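Local coordinates for antifreeze protein (Marinomonas primoryensis, PDB 3P4G) that probably binds ice as a hyperactive, calcium-dependent antifreeze protein, a right-handed beta-helix whose turns hold a row of calcium ions, at residues Leu194-Asp200 against Asp213-Asp219; Ser253-Asp259 against Ala272-Asp278. All blocks are in the same frame, centred on the assembly; numbering follows the deposited sequence.

Contact 1 (Leu194-Asp200 against Asp213-Asp219). With CA (calcium ion), chain M; CA (calcium ion), chain L; CA (calcium ion), chain N.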
ATOM      1  N   LEU A 194       6.105  -1.868   2.106  1.00  7.93           N
ATOM      2  CA  LEU A 194       7.470  -1.641   1.618  1.00  6.14           C
ATOM      3  C   LEU A 194       7.342  -0.776   0.387  1.00  6.71           C
ATOM      4  O   LEU A 194       6.776  -1.213  -0.625  1.00  6.75           O
ATOM      5  CB  LEU A 194       8.099  -3.031   1.296  1.00  7.01           C
ATOM      6  CG  LEU A 194       7.914  -4.065   2.414  1.00 10.07           C
ATOM      7  CD1 LEU A 194       8.508  -5.469   1.971  1.00 12.91           C
ATOM      8  CD2 LEU A 194       8.581  -3.571   3.695  1.00 12.52           C
ATOM      9  N   LEU A 195       7.820   0.467   0.483  1.00  6.28           N
ATOM     10  CA  LEU A 195       7.654   1.460  -0.611  1.00  6.89           C
ATOM     11  C   LEU A 195       8.753   1.271  -1.674  1.00  7.92           C
ATOM     12  O   LEU A 195       8.593   1.653  -2.860  1.00  7.34           O
ATOM     13  CB  LEU A 195       7.576   2.901  -0.036  1.00  6.18           C
ATOM     14  CG  LEU A 195       6.537   3.096   1.047  1.00  7.72           C
ATOM     15  CD1 LEU A 195       6.718   4.519   1.661  1.00  8.09           C
ATOM     16  CD2 LEU A 195       5.095   2.947   0.508  1.00  9.10           C
ATOM     17  N   ASP A 196       9.842   0.638  -1.240  1.00  8.13           N
ATOM     18  CA  ASP A 196      10.972   0.233  -2.098  1.00  6.89           C
ATOM     19  C   ASP A 196      11.695   1.450  -2.756  1.00  7.96           C
ATOM     20  O   ASP A 196      11.621   2.581  -2.250  1.00  7.44           O
ATOM     21  CB  ASP A 196      10.469  -0.789  -3.116  1.00  8.69           C
ATOM     22  CG  ASP A 196      11.561  -1.812  -3.518  1.00 13.85           C
ATOM     23  OD1 ASP A 196      11.250  -2.955  -3.820  1.00 19.76           O
ATOM     24  OD2 ASP A 196      12.746  -1.476  -3.463  1.00 21.38           O
ATOM     25  N   THR A 197      12.361   1.241  -3.881  1.00  6.86           N
ATOM     26  CA  THR A 197      13.072   2.364  -4.542  1.00  8.07           C
ATOM     27  C   THR A 197      12.078   3.447  -5.012  1.00  8.48           C
ATOM     28  O   THR A 197      10.857   3.209  -5.147  1.00  8.62           O
ATOM     29  CB  THR A 197      13.998   1.911  -5.689  1.00  9.96           C
ATOM     30  OG1 THR A 197      13.236   1.655  -6.875  1.00  9.33           O
ATOM     31  CG2 THR A 197      14.834   0.650  -5.300  1.00 11.09           C
ATOM     32  N   GLY A 198      12.593   4.639  -5.284  1.00  9.13           N
ATOM     33  CA  GLY A 198      11.729   5.765  -5.637  1.00  6.88           C
ATOM     34  C   GLY A 198      11.448   6.671  -4.447  1.00  7.27           C
ATOM     35  O   GLY A 198      11.737   6.359  -3.251  1.00  7.69           O
ATOM     36  N   ASP A 199      10.783   7.787  -4.869  1.00  7.22           N
ATOM     37  CA  ASP A 199      10.467   8.843  -3.865  1.00  6.57           C
ATOM     38  C   ASP A 199       9.025   8.610  -3.493  1.00  7.41           C
ATOM     39  O   ASP A 199       8.108   8.965  -4.251  1.00  8.14           O
ATOM     40  CB  ASP A 199      10.690  10.251  -4.423  1.00  7.42           C
ATOM     41  CG  ASP A 199      12.158  10.578  -4.608  1.00  9.88           C
ATOM     42  OD1 ASP A 199      13.005   9.850  -4.053  1.00  9.49           O
ATOM     43  OD2 ASP A 199      12.557  11.545  -5.292  1.00  5.24           O
ATOM     44  N   ASP A 200       8.772   7.830  -2.392  1.00  5.53           N
ATOM     45  CA  ASP A 200       7.425   7.327  -2.083  1.00  6.22           C
ATOM     46  C   ASP A 200       6.721   8.054  -0.954  1.00  7.34           C
ATOM     47  O   ASP A 200       7.405   8.597  -0.078  1.00  7.31           O
ATOM     48  CB  ASP A 200       7.531   5.868  -1.706  1.00  5.64           C
ATOM     49  CG  ASP A 200       8.260   5.018  -2.799  1.00  7.32           C
ATOM     50  OD1 ASP A 200       7.703   4.709  -3.873  1.00  5.74           O
ATOM     51  OD2 ASP A 200       9.391   4.632  -2.550  1.00  8.19           O
ATOM     52  N   ASP A 213       8.652   0.350   5.430  1.00  9.19           N
ATOM     53  CA  ASP A 213      10.007   0.606   4.962  1.00  9.24           C
ATOM     54  C   ASP A 213       9.874   1.573   3.788  1.00 10.19           C
ATOM     55  O   ASP A 213       9.196   1.261   2.789  1.00  8.87           O
ATOM     56  CB  ASP A 213      10.647  -0.708   4.490  1.00 10.51           C
ATOM     57  CG  ASP A 213      12.155  -0.604   4.327  1.00 13.94           C
ATOM     58  OD1 ASP A 213      12.664   0.461   3.939  1.00 12.56           O
ATOM     59  OD2 ASP A 213      12.862  -1.569   4.745  1.00 21.66           O
ATOM     60  N   GLY A 214      10.527   2.719   3.909  1.00  8.86           N
ATOM     61  CA  GLY A 214      10.514   3.761   2.836  1.00  8.13           C
ATOM     62  C   GLY A 214      11.373   3.306   1.657  1.00  7.56           C
ATOM     63  O   GLY A 214      11.150   3.705   0.475  1.00  8.11           O
ATOM     64  N   GLY A 215      12.383   2.471   1.953  1.00  7.69           N
ATOM     65  CA  GLY A 215      13.342   2.009   0.956  1.00  8.57           C
ATOM     66  C   GLY A 215      14.257   3.146   0.523  1.00  8.17           C
ATOM     67  O   GLY A 215      14.391   4.167   1.216  1.00  7.77           O
ATOM     68  N   THR A 216      14.981   2.933  -0.556  1.00  8.75           N
ATOM     69  CA  THR A 216      15.845   4.017  -1.060  1.00  8.83           C
ATOM     70  C   THR A 216      14.963   5.152  -1.549  1.00  7.24           C
ATOM     71  O   THR A 216      13.740   5.015  -1.587  1.00  7.04           O
ATOM     72  CB  THR A 216      16.793   3.585  -2.184  1.00  9.89           C
ATOM     73  OG1 THR A 216      16.005   3.266  -3.341  1.00  9.12           O
ATOM     74  CG2 THR A 216      17.642   2.334  -1.680  1.00  9.58           C
ATOM     75  N   GLY A 217      15.580   6.271  -1.881  1.00  9.13           N
ATOM     76  CA  GLY A 217      14.828   7.476  -2.316  1.00  7.73           C
ATOM     77  C   GLY A 217      14.406   8.324  -1.113  1.00  8.60           C
ATOM     78  O   GLY A 217      14.613   7.943   0.050  1.00  7.56           O
ATOM     79  N   ASN A 218      13.818   9.475  -1.400  1.00  7.16           N
ATOM     80  CA  ASN A 218      13.424  10.471  -0.360  1.00  7.09           C
ATOM     81  C   ASN A 218      11.949  10.308  -0.126  1.00  7.24           C
ATOM     82  O   ASN A 218      11.111  10.772  -0.939  1.00  8.00           O
ATOM     83  CB  ASN A 218      13.684  11.872  -0.921  1.00  5.73           C
ATOM     84  CG  ASN A 218      15.114  12.065  -1.357  1.00  9.11           C
ATOM     85  OD1 ASN A 218      16.038  11.531  -0.770  1.00  8.05           O
ATOM     86  ND2 ASN A 218      15.293  12.849  -2.391  1.00  6.58           N
ATOM     87  N   ASP A 219      11.627   9.628   0.966  1.00  5.99           N
ATOM     88  CA  ASP A 219      10.241   9.241   1.241  1.00  4.50           C
ATOM     89  C   ASP A 219       9.573  10.036   2.348  1.00  5.87           C
ATOM     90  O   ASP A 219      10.257  10.563   3.249  1.00  6.10           O
ATOM     91  CB  ASP A 219      10.271   7.779   1.680  1.00  4.81           C
ATOM     92  CG  ASP A 219      10.995   6.896   0.662  1.00  8.38           C
ATOM     93  OD1 ASP A 219      10.497   6.726  -0.471  1.00  7.24           O
ATOM     94  OD2 ASP A 219      12.023   6.339   1.016  1.00  7.72           O
TER
HETATM   95 CA    CA M 409      11.457   4.849  -1.471  1.00  4.36          CA
HETATM   96 CA    CA L 408       8.637   2.887  -4.868  1.00  4.69          CA
HETATM   97 CA    CA N 410      14.228   6.503   1.951  1.00  4.56          CA
HETATM   98  O   HOH W   1      14.500   0.196  -1.519  1.00  6.41           O
HETATM   99  O   HOH W   2      10.970  -0.892   0.932  1.00  7.59           O
HETATM  100  O   HOH W   3      15.312   5.423  -5.148  1.00  6.28           O
HETATM  101  O   HOH W   4      12.897  13.717  -3.950  1.00  5.35           O
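The carboxylate of Asp199 and the amide of Asn218 lie side by side, pointing the same way with their planes 18° apart. Asn218 N, the backbone donor, reaches Asp199 OD1 at 2.8 Å from above the carboxylate plane, 43° out of it, while at the outer end one water links Asp199 OD2 to Asn218 ND2; the amide has its stronger partner in Asn237. The carboxylate of Asp219 is held edgewise instead. Its OD1 takes Asp200 N at 2.8 Å on the anti lone pair and binds the chain M calcium ion at 2.3 Å, and its OD2 passes on to the chain N ion, bridging two metals. CG set anti to the carbonyl carbon (chi1 -54°) puts the group there. Asp200 bridges the chain L and M ions in the same way. Around the chain M ion, Asp196 O, Gly198 O, Gly214 O and Thr216 O complete six oxygens, three from each segment, and the ion's charge probably offsets the repulsion between Gly198 O and Thr216 O, 2.9 Å apart. Thr197 and Thr216 run alongside, Thr216 OG1 3.4 Å from Thr197 CB. Such stacked glycine- and aspartate-rich turns around calcium typify the RTX-like parallel beta-helix.

Contact 2 (Ser253-Asp259 against Ala272-Asp278). With CA (calcium ion), chain P; CA (calcium ion), chain O; CA (calcium ion), chain Q.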
ATOM      1  N   SER A 253      13.873   3.906  12.651  1.00  8.48           N
ATOM      2  CA  SER A 253      15.214   4.155  12.166  0.70  8.29           C
ATOM      3  C   SER A 253      15.137   4.915  10.836  1.00  8.26           C
ATOM      4  O   SER A 253      14.425   4.486   9.905  1.00  8.16           O
ATOM      5  CB  SER A 253      15.916   2.826  12.026  0.70 10.50           C
ATOM      6  OG  SER A 253      16.129   2.299  13.323  0.70 12.89           O
ATOM      7  N   LEU A 254      15.856   6.032  10.753  1.00  6.64           N
ATOM      8  CA  LEU A 254      15.689   6.918   9.604  1.00  6.75           C
ATOM      9  C   LEU A 254      16.622   6.600   8.447  1.00  6.62           C
ATOM     10  O   LEU A 254      16.388   7.064   7.314  1.00  6.66           O
ATOM     11  CB  LEU A 254      15.824   8.384  10.020  1.00  6.49           C
ATOM     12  CG  LEU A 254      14.779   8.805  11.068  1.00  8.44           C
ATOM     13  CD1 LEU A 254      14.850  10.330  11.432  1.00  6.65           C
ATOM     14  CD2 LEU A 254      13.338   8.421  10.675  1.00  8.60           C
ATOM     15  N   GLY A 255      17.631   5.781   8.728  1.00  7.01           N
ATOM     16  CA  GLY A 255      18.501   5.331   7.699  1.00  7.24           C
ATOM     17  C   GLY A 255      19.588   6.370   7.363  1.00  8.99           C
ATOM     18  O   GLY A 255      19.720   7.411   7.994  1.00  7.84           O
ATOM     19  N   THR A 256      20.446   6.028   6.428  1.00  7.81           N
ATOM     20  CA  THR A 256      21.393   7.016   5.936  1.00  8.82           C
ATOM     21  C   THR A 256      20.556   8.158   5.299  1.00  7.80           C
ATOM     22  O   THR A 256      19.354   8.010   5.061  1.00  7.59           O
ATOM     23  CB  THR A 256      22.370   6.470   4.883  1.00  9.87           C
ATOM     24  OG1 THR A 256      21.680   6.179   3.661  1.00 10.67           O
ATOM     25  CG2 THR A 256      23.091   5.203   5.387  1.00 11.29           C
ATOM     26  N   GLY A 257      21.246   9.249   4.997  1.00  8.24           N
ATOM     27  CA  GLY A 257      20.628  10.474   4.492  1.00  8.15           C
ATOM     28  C   GLY A 257      20.277  11.415   5.630  1.00  8.64           C
ATOM     29  O   GLY A 257      20.344  11.052   6.808  1.00  8.39           O
ATOM     30  N   ASP A 258      19.781  12.544   5.271  1.00  7.04           N
ATOM     31  CA  ASP A 258      19.596  13.698   6.146  1.00  8.86           C
ATOM     32  C   ASP A 258      18.154  13.700   6.595  1.00  8.71           C
ATOM     33  O   ASP A 258      17.239  13.958   5.766  1.00 10.05           O
ATOM     34  CB  ASP A 258      19.954  15.004   5.434  1.00  8.89           C
ATOM     35  CG  ASP A 258      21.445  15.151   5.202  1.00 11.31           C
ATOM     36  OD1 ASP A 258      22.223  14.402   5.829  1.00 10.34           O
ATOM     37  OD2 ASP A 258      21.931  15.988   4.411  1.00  7.36           O
ATOM     38  N   ASP A 259      17.653  13.036   7.671  1.00  6.73           N
ATOM     39  CA  ASP A 259      16.243  12.703   7.890  1.00  6.33           C
ATOM     40  C   ASP A 259      15.580  13.550   8.950  1.00  6.38           C
ATOM     41  O   ASP A 259      16.261  14.123   9.810  1.00  7.24           O
ATOM     42  CB  ASP A 259      16.163  11.227   8.298  1.00  6.02           C
ATOM     43  CG  ASP A 259      16.770  10.331   7.238  1.00  8.48           C
ATOM     44  OD1 ASP A 259      16.182  10.222   6.151  1.00  9.19           O
ATOM     45  OD2 ASP A 259      17.836   9.751   7.478  1.00 10.21           O
ATOM     46  N   ALA A 272      16.266   6.360  15.925  1.00  9.29           N
ATOM     47  CA  ALA A 272      17.641   6.583  15.407  1.00 10.17           C
ATOM     48  C   ALA A 272      17.646   7.402  14.155  1.00 10.30           C
ATOM     49  O   ALA A 272      16.909   7.124  13.198  1.00 10.61           O
ATOM     50  CB  ALA A 272      18.364   5.242  15.169  1.00 11.39           C
ATOM     51  N   GLY A 273      18.481   8.428  14.148  1.00 10.00           N
ATOM     52  CA  GLY A 273      18.722   9.209  12.918  1.00  9.40           C
ATOM     53  C   GLY A 273      19.600   8.417  11.934  1.00  9.44           C
ATOM     54  O   GLY A 273      19.483   8.616  10.688  1.00  8.76           O
ATOM     55  N   ASN A 274      20.440   7.526  12.512  1.00 10.55           N
ATOM     56  CA  ASN A 274      21.484   6.786  11.794  1.00  9.83           C
ATOM     57  C   ASN A 274      22.427   7.801  11.123  1.00 10.19           C
ATOM     58  O   ASN A 274      22.524   8.951  11.594  1.00 11.74           O
ATOM     59  CB  ASN A 274      20.845   5.809  10.773  1.00  9.68           C
ATOM     60  CG  ASN A 274      19.945   4.775  11.457  1.00 10.74           C
ATOM     61  OD1 ASN A 274      18.807   4.651  11.091  1.00  9.49           O
ATOM     62  ND2 ASN A 274      20.473   4.044  12.465  1.00  9.64           N
ATOM     63  N   GLU A 275      23.129   7.394  10.069  1.00 10.22           N
ATOM     64  CA  GLU A 275      24.102   8.305   9.436  1.00 10.53           C
ATOM     65  C   GLU A 275      23.350   9.498   8.876  1.00  9.81           C
ATOM     66  O   GLU A 275      22.208   9.352   8.487  1.00  9.74           O
ATOM     67  CB  GLU A 275      24.843   7.608   8.276  1.00 12.18           C
ATOM     68  CG  GLU A 275      25.683   6.391   8.715  1.00 16.17           C
ATOM     69  CD  GLU A 275      24.911   5.028   8.824  1.00 22.34           C
ATOM     70  OE1 GLU A 275      23.652   4.926   8.861  1.00 14.62           O
ATOM     71  OE2 GLU A 275      25.626   4.004   8.898  1.00 26.45           O
ATOM     72  N   GLY A 276      24.040  10.625   8.781  1.00  9.29           N
ATOM     73  CA  GLY A 276      23.486  11.823   8.120  1.00  9.32           C
ATOM     74  C   GLY A 276      23.126  12.845   9.177  1.00 10.50           C
ATOM     75  O   GLY A 276      23.319  12.640  10.416  1.00  8.68           O
ATOM     76  N   ASP A 277      22.554  13.947   8.702  1.00  9.73           N
ATOM     77  CA  ASP A 277      22.244  15.126   9.520  1.00  9.27           C
ATOM     78  C   ASP A 277      20.774  15.050   9.850  1.00  9.15           C
ATOM     79  O   ASP A 277      19.914  15.316   9.002  1.00  7.57           O
ATOM     80  CB  ASP A 277      22.551  16.371   8.698  1.00  8.54           C
ATOM     81  CG  ASP A 277      22.486  17.625   9.508  1.00  8.03           C
ATOM     82  OD1 ASP A 277      23.061  17.616  10.618  1.00  9.59           O
ATOM     83  OD2 ASP A 277      21.895  18.619   9.020  1.00 13.06           O
ATOM     84  N   ASP A 278      20.489  14.568  11.056  1.00  7.55           N
ATOM     85  CA  ASP A 278      19.133  14.158  11.413  1.00  7.34           C
ATOM     86  C   ASP A 278      18.515  15.073  12.484  1.00  7.35           C
ATOM     87  O   ASP A 278      19.192  15.497  13.462  1.00  8.06           O
ATOM     88  CB  ASP A 278      19.158  12.707  11.862  1.00  7.23           C
ATOM     89  CG  ASP A 278      19.706  11.779  10.772  1.00  8.72           C
ATOM     90  OD1 ASP A 278      19.056  11.617   9.709  1.00  7.87           O
ATOM     91  OD2 ASP A 278      20.812  11.241  10.968  1.00  8.89           O
TER
HETATM   92 CA    CA P 412      19.876   9.685   8.696  1.00  3.51          CA
HETATM   93 CA    CA O 411      17.019   8.199   5.331  1.00  3.69          CA
HETATM   94 CA    CA Q 413      22.811  11.224  12.208  1.00  3.44          CA
HETATM   95  O   HOH W   5      18.750   2.117  13.819  1.00  9.06           O
HETATM   96  O   HOH W   6      17.707  16.830   9.152  1.00  2.69           O
HETATM   97  O   HOH W   7      21.785  10.333  14.187  1.00  4.84           O
HETATM   98  O   HOH W   8      25.121  10.330  12.182  1.00  8.48           O
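The backbones of 253-259 and 272-278 run in parallel, with Ser253 CA 4.7 Å from Ala272 CA, and Leu254 N donates to Ala272 O before both segments turn around calcium. Asn274 makes the link that follows: its amide oxygen OD1 receives Gly255 N at 2.9 Å, in the carbonyl plane on a lone pair, so the side chain of one coil pins the backbone of the other. Next in line, Glu275 crosses over Thr256, and a bend at chi2 (85°) turns its carboxylate back until OE1 lies 3.5 Å from Thr256 CG2, a contact with a methyl group. Further round, Asp258 OD1 accepts Asp277 N at 2.9 Å from above its carboxylate plane. The two acids do not stack; their carboxylates stand 86° apart, and that of Asp277 finds its main partner in His305. Asp278 OD1 carries a double load, accepting Asp259 N at 2.9 Å and binding the chain P calcium ion at 2.3 Å, while Asp278 OD2 binds the chain Q ion. Asn274 O and Gly276 O join it on that last ion, where Glu304 and two waters stand in for ligands that a further turn supplies at the interior sites. The segments follow strands 251-253 and 270-272, the latter the last strand on its face of the beta-helix, and lead into strands 260-263 and 279-282. Phe303 packs on Leu254 and Asp278, and a backbone hydrogen bond joins Asp278 to His305 at the start of strand 305-308.

Contact 1 comes wholly ahead of contact 2 along the chain, with 14 Å between their centres and about 7 Å between their nearest atoms. Each joins calcium-binding turns that follow strands on one face of the beta-helix (192-194, 211-213, 251-253, 270-272) and enter strands of the facing wall. The turn carrying Gly233, Thr235 and Asp238 fills the interval: it completes the chain N ion of contact 1 and, with Gly234, Gly236 and Asp238, the chain O ion of contact 2. One ladder of metals therefore runs through both. Contact 1 represents its repeating interior, contact 2 its C-terminal end, consistent with the protein's dependence on calcium.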